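Local coordinates for protein acetylene hydratase Ahy (PDB 2E7Z) that catalyses the hydration of acetylene to acetaldehyde, using a tungsten-bis(molybdopterin guanine dinucleotide) cofactor and a [4Fe-4S] cluster, at residues V406-A411 with N432-C438; G127-W131 with K349-G353. All coordinates share one frame; numbering follows the deposited sequence.

Contact 1 (V406-A411 with N432-C438); sequences VKAFFA and NQDLVVC
Phe409 and Val437 bond backbone to backbone where strands 408-411 and 435-438 run parallel, the two strands of a beta-alpha-beta unit whose helix is 423-431. The packed part is this ladder: Phe409 N donates to Leu435 O (2.8 Å), Val437 N to Phe409 O, and Ala411 N to Val437 O, the last nearly straight at 170°. Beside it, the Phe410 ring lies alongside Val437, CE1 3.7 Å from CG2, while Leu435 CD2 comes to the ring's edge; strand 103-107 and helix 80-98 supply further packing here.

Towards the strand starts the contact turns polar. Lys407 O accepts from both Asp434 N and Leu435 N. Gln433, bent at chi2 (-53°), folds back so that its NE2 reaches Val406 O at 2.9 Å from above the carbonyl plane; the same nitrogen also donates to Gly429 O. An alanine in place of Gln433 would probably leave both carbonyls without this shared donor and open a gap beside Phe409 CB.

The Lys407 chain is still packed, its CD 3.6 Å from Asp434 OD2; NZ, whose strongest partner is Glu401, bonds Asn432 O (3.1 Å) and, weakly, Asn432 OD1. More open are Asn432, Asp434 and two waters, one donating to Asp434 OD2 at 2.8 Å and weakly accepting from Lys407 NZ.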
loop_
_atom_site.group_PDB
_atom_site.type_symbol
_atom_site.label_atom_id
_atom_site.label_comp_id
_atom_site.label_asym_id
_atom_site.label_seq_id
_atom_site.Cartn_x
_atom_site.Cartn_y
_atom_site.Cartn_z
ATOM N N VAL A 406 -9.759 -8.979 20.770
ATOM C CA VAL A 406 -8.504 -9.356 20.114
ATOM C C VAL A 406 -7.420 -9.082 21.156
ATOM O O VAL A 406 -7.381 -7.982 21.728
ATOM C CB VAL A 406 -8.261 -8.532 18.849
ATOM C CG1 VAL A 406 -6.826 -8.722 18.316
ATOM C CG2 VAL A 406 -9.284 -8.908 17.792
ATOM N N LYS A 407 -6.615 -10.098 21.466
ATOM C CA LYS A 407 -5.723 -10.062 22.613
ATOM C C LYS A 407 -4.311 -10.470 22.289
ATOM O O LYS A 407 -3.454 -10.305 23.152
ATOM C CB LYS A 407 -6.276 -10.963 23.740
ATOM C CG LYS A 407 -7.527 -10.353 24.377
ATOM C CD LYS A 407 -7.185 -9.151 25.253
ATOM C CE LYS A 407 -8.449 -8.612 25.894
ATOM N NZ LYS A 407 -8.076 -7.488 26.750
ATOM N N ALA A 408 -4.063 -10.999 21.090
ATOM C CA ALA A 408 -2.695 -11.210 20.607
ATOM C C ALA A 408 -2.518 -10.436 19.312
ATOM O O ALA A 408 -3.430 -10.435 18.488
ATOM C CB ALA A 408 -2.378 -12.695 20.380
ATOM N N PHE A 409 -1.354 -9.817 19.121
ATOM C CA PHE A 409 -1.121 -8.987 17.955
ATOM C C PHE A 409 0.316 -9.163 17.462
ATOM O O PHE A 409 1.277 -9.016 18.236
ATOM C CB PHE A 409 -1.467 -7.530 18.267
ATOM C CG PHE A 409 -1.346 -6.596 17.080
ATOM C CD1 PHE A 409 -0.161 -5.924 16.777
ATOM C CD2 PHE A 409 -2.460 -6.398 16.255
ATOM C CE1 PHE A 409 -0.101 -5.055 15.674
ATOM C CE2 PHE A 409 -2.399 -5.489 15.177
ATOM C CZ PHE A 409 -1.227 -4.865 14.871
ATOM N N PHE A 410 0.455 -9.520 16.180
ATOM C CA PHE A 410 1.768 -9.669 15.560
ATOM C C PHE A 410 1.944 -8.572 14.519
ATOM O O PHE A 410 1.089 -8.411 13.631
ATOM C CB PHE A 410 1.989 -11.016 14.851
ATOM C CG PHE A 410 1.914 -12.235 15.713
ATOM C CD1 PHE A 410 1.864 -12.185 17.090
ATOM C CD2 PHE A 410 1.911 -13.481 15.078
ATOM C CE1 PHE A 410 1.808 -13.368 17.855
ATOM C CE2 PHE A 410 1.871 -14.656 15.823
ATOM C CZ PHE A 410 1.853 -14.588 17.223
ATOM N N ALA A 411 3.077 -7.878 14.581
ATOM C CA ALA A 411 3.465 -6.868 13.594
ATOM C C ALA A 411 4.642 -7.417 12.812
ATOM O O ALA A 411 5.729 -7.598 13.402
ATOM C CB ALA A 411 3.811 -5.542 14.262
ATOM N N ASN A 432 -4.081 -2.780 25.242
ATOM C CA ASN A 432 -5.040 -3.754 25.785
ATOM C C ASN A 432 -4.724 -5.196 25.383
ATOM O O ASN A 432 -5.500 -6.087 25.681
ATOM C CB ASN A 432 -6.455 -3.370 25.343
ATOM C CG ASN A 432 -7.537 -4.015 26.185
ATOM O OD1 ASN A 432 -8.597 -4.388 25.664
ATOM N ND2 ASN A 432 -7.321 -4.109 27.459
ATOM N N GLN A 433 -3.577 -5.411 24.741
ATOM C CA GLN A 433 -3.148 -6.755 24.326
ATOM C C GLN A 433 -2.529 -7.542 25.453
ATOM O O GLN A 433 -1.900 -6.972 26.331
ATOM C CB GLN A 433 -2.156 -6.679 23.148
ATOM C CG GLN A 433 -2.726 -6.039 21.885
ATOM C CD GLN A 433 -4.024 -6.732 21.494
ATOM O OE1 GLN A 433 -3.997 -7.821 20.942
ATOM N NE2 GLN A 433 -5.164 -6.114 21.809
ATOM N N ASP A 434 -2.736 -8.860 25.408
ATOM C CA ASP A 434 -2.041 -9.779 26.316
ATOM C C ASP A 434 -0.709 -10.252 25.719
ATOM O O ASP A 434 0.207 -10.597 26.459
ATOM C CB ASP A 434 -2.932 -10.988 26.609
ATOM C CG ASP A 434 -4.122 -10.639 27.453
ATOM O OD1 ASP A 434 -4.038 -9.683 28.253
ATOM O OD2 ASP A 434 -5.136 -11.339 27.323
ATOM N N LEU A 435 -0.574 -10.212 24.393
ATOM C CA LEU A 435 0.658 -10.613 23.711
ATOM C C LEU A 435 0.861 -9.776 22.476
ATOM O O LEU A 435 -0.024 -9.730 21.628
ATOM C CB LEU A 435 0.607 -12.091 23.299
ATOM C CG LEU A 435 1.777 -12.631 22.463
ATOM C CD1 LEU A 435 3.096 -12.616 23.244
ATOM C CD2 LEU A 435 1.506 -14.049 22.024
ATOM N N VAL A 436 2.023 -9.133 22.371
ATOM C CA VAL A 436 2.404 -8.401 21.160
ATOM C C VAL A 436 3.777 -8.879 20.739
ATOM O O VAL A 436 4.715 -8.921 21.565
ATOM C CB VAL A 436 2.412 -6.878 21.382
ATOM C CG1 VAL A 436 2.949 -6.089 20.173
ATOM C CG2 VAL A 436 1.035 -6.412 21.808
ATOM N N VAL A 437 3.903 -9.289 19.484
ATOM C CA VAL A 437 5.191 -9.700 18.923
ATOM C C VAL A 437 5.496 -8.799 17.741
ATOM O O VAL A 437 4.635 -8.607 16.868
ATOM C CB VAL A 437 5.126 -11.164 18.451
ATOM C CG1 VAL A 437 6.425 -11.576 17.726
ATOM C CG2 VAL A 437 4.769 -12.128 19.605
ATOM N N CYS A 438 6.686 -8.214 17.708
ATOM C CA CYS A 438 7.099 -7.331 16.625
ATOM C C CYS A 438 8.312 -7.890 15.931
ATOM O O CYS A 438 9.347 -8.033 16.589
ATOM C CB CYS A 438 7.305 -5.898 17.126
ATOM S SG CYS A 438 7.765 -4.754 15.816
HETATM O O HOH W 1 -8.617 -5.621 29.084
HETATM O O HOH W 2 -7.141 -10.043 28.806
#

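Contact 2 (G127-W131 with K349-G353); sequences GSPNW and KLQLG
With CG anti to the backbone N (chi1 -169°) and the chain extended beyond it (chi2 167°), Gln351 reaches across to the turn at Pro129, where its amide nitrogen finds a backbone carbonyl. NE2 donates to Pro129 O at 2.8 Å with an N-H...O angle of 154°, the donor tilted somewhat from the carbonyl plane. The aliphatic part of the same side chain rests against the proline: Gln351 CB lies 3.8 Å from Pro129 CB, and Pro129 CG sits over the Gln351 backbone, 3.7 Å from its CA. The other end of the amide is held too, as Gln351 OE1 accepts from Tyr362 N, so hydrogen bonds on both OE1 and NE2 fix the rotation of the group.

The loop that receives it links helix 118-126 to the short edge strand 131-132 and is tightly turned. Ser128 OG accepts from Asn130 N at 3.0 Å in an ST turn, and Asn130 is the centre of an inverse gamma turn in which Trp131 N donates to Pro129 O. That oxygen is therefore gripped by two N-H groups, one from its own loop and one from Gln351 of segment 349-353. Ser128 OG in turn bonds Leu103 O of the neighbouring strand 103-107.

Beyond Pro129, the side chains of Asn130 and Leu352 cross at about a right angle. Leu352 CD1 packs 3.7 Å from Asn130 CG, and Leu352 also touches Ala393, Leu394 and Ala397 of helix 391-400.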
loop_
_atom_site.group_PDB
_atom_site.type_symbol
_atom_site.label_atom_id
_atom_site.label_comp_id
_atom_site.label_asym_id
_atom_site.label_seq_id
_atom_site.Cartn_x
_atom_site.Cartn_y
_atom_site.Cartn_z
ATOM N N GLY A 127 -7.197 -20.667 12.797
ATOM C CA GLY A 127 -8.605 -20.252 12.742
ATOM C C GLY A 127 -8.812 -18.761 12.857
ATOM O O GLY A 127 -9.900 -18.314 13.164
ATOM N N SER A 128 -7.755 -17.966 12.637
ATOM C CA SER A 128 -7.916 -16.505 12.706
ATOM C C SER A 128 -8.061 -15.882 11.324
ATOM O O SER A 128 -7.171 -16.001 10.485
ATOM C CB SER A 128 -6.725 -15.781 13.356
ATOM O OG SER A 128 -7.104 -14.405 13.348
ATOM N N PRO A 129 -9.157 -15.140 11.107
ATOM C CA PRO A 129 -9.310 -14.373 9.893
ATOM C C PRO A 129 -8.716 -12.963 10.009
ATOM O O PRO A 129 -8.752 -12.189 9.048
ATOM C CB PRO A 129 -10.837 -14.241 9.801
ATOM C CG PRO A 129 -11.225 -14.025 11.239
ATOM C CD PRO A 129 -10.324 -14.990 12.004
ATOM N N ASN A 130 -8.206 -12.608 11.188
ATOM C CA ASN A 130 -7.920 -11.194 11.466
ATOM C C ASN A 130 -6.538 -10.678 11.028
ATOM O O ASN A 130 -5.722 -10.232 11.840
ATOM C CB ASN A 130 -8.280 -10.872 12.905
ATOM C CG ASN A 130 -9.797 -10.897 13.126
ATOM O OD1 ASN A 130 -10.288 -11.446 14.133
ATOM N ND2 ASN A 130 -10.540 -10.387 12.153
ATOM N N TRP A 131 -6.312 -10.786 9.723
ATOM C CA TRP A 131 -5.130 -10.269 9.057
ATOM C C TRP A 131 -5.437 -8.931 8.429
ATOM O O TRP A 131 -6.492 -8.811 7.730
ATOM C CB TRP A 131 -4.707 -11.232 7.946
ATOM C CG TRP A 131 -3.449 -10.821 7.252
ATOM C CD1 TRP A 131 -2.195 -11.202 7.612
ATOM C CD2 TRP A 131 -3.314 -10.006 6.075
ATOM N NE1 TRP A 131 -1.274 -10.637 6.753
ATOM C CE2 TRP A 131 -1.933 -9.925 5.786
ATOM C CE3 TRP A 131 -4.224 -9.361 5.218
ATOM C CZ2 TRP A 131 -1.423 -9.216 4.698
ATOM C CZ3 TRP A 131 -3.716 -8.634 4.122
ATOM C CH2 TRP A 131 -2.320 -8.588 3.863
ATOM N N LYS A 349 -16.672 -15.540 8.599
ATOM C CA LYS A 349 -17.736 -14.594 8.916
ATOM C C LYS A 349 -17.402 -13.632 10.058
ATOM O O LYS A 349 -17.926 -12.514 10.089
ATOM C CB LYS A 349 -19.064 -15.361 9.173
ATOM C CG LYS A 349 -19.675 -15.985 7.932
ATOM C CD LYS A 349 -20.919 -16.835 8.281
ATOM C CE LYS A 349 -20.547 -18.303 8.507
ATOM N NZ LYS A 349 -21.621 -19.128 9.133
ATOM N N LEU A 350 -16.500 -14.044 10.955
ATOM C CA LEU A 350 -16.150 -13.231 12.121
ATOM C C LEU A 350 -15.157 -12.144 11.770
ATOM O O LEU A 350 -14.909 -11.249 12.587
ATOM C CB LEU A 350 -15.488 -14.064 13.225
ATOM C CG LEU A 350 -16.391 -15.015 14.034
ATOM C CD1 LEU A 350 -15.555 -15.846 15.007
ATOM C CD2 LEU A 350 -17.492 -14.269 14.761
ATOM N N GLN A 351 -14.545 -12.233 10.591
ATOM C CA GLN A 351 -13.479 -11.301 10.229
ATOM C C GLN A 351 -13.870 -9.884 10.593
ATOM O O GLN A 351 -14.914 -9.398 10.173
ATOM C CB GLN A 351 -13.183 -11.403 8.743
ATOM C CG GLN A 351 -11.884 -10.648 8.345
ATOM C CD GLN A 351 -11.469 -11.030 6.944
ATOM O OE1 GLN A 351 -12.292 -11.007 6.022
ATOM N NE2 GLN A 351 -10.217 -11.406 6.768
ATOM N N LEU A 352 -13.002 -9.173 11.319
ATOM C CA LEU A 352 -13.416 -7.858 11.770
ATOM C C LEU A 352 -13.535 -6.898 10.617
ATOM O O LEU A 352 -12.655 -6.818 9.767
ATOM C CB LEU A 352 -12.387 -7.350 12.787
ATOM C CG LEU A 352 -12.517 -8.110 14.118
ATOM C CD1 LEU A 352 -11.265 -8.009 14.968
ATOM C CD2 LEU A 352 -13.680 -7.594 14.922
ATOM N N GLY A 353 -14.640 -6.153 10.576
ATOM C CA GLY A 353 -15.011 -5.399 9.391
ATOM C C GLY A 353 -16.229 -5.974 8.689
ATOM O O GLY A 353 -16.931 -5.247 7.988
#

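How the contacts relate
Both segments of contact 2 precede those of contact 1 in the chain, all four lie in the molybdopterin oxidoreductase region, and the contact centres are about 15 Å apart. Both involve a single mixed sheet, in which strand 103-107 lies between 408-412 and the edge strand 131-132. Contact 1 joins two neighbouring strands inside that sheet; contact 2 ties the loop leading into its edge to segment 349-353, remote in sequence. They meet directly where Val406 CG2 packs on Leu352 CD1 (3.6 Å), and helix 391-400 touches both residues. Beyond contact 1 the two strands lead towards Ser414 and Asp440, which bind the tungsten cofactor.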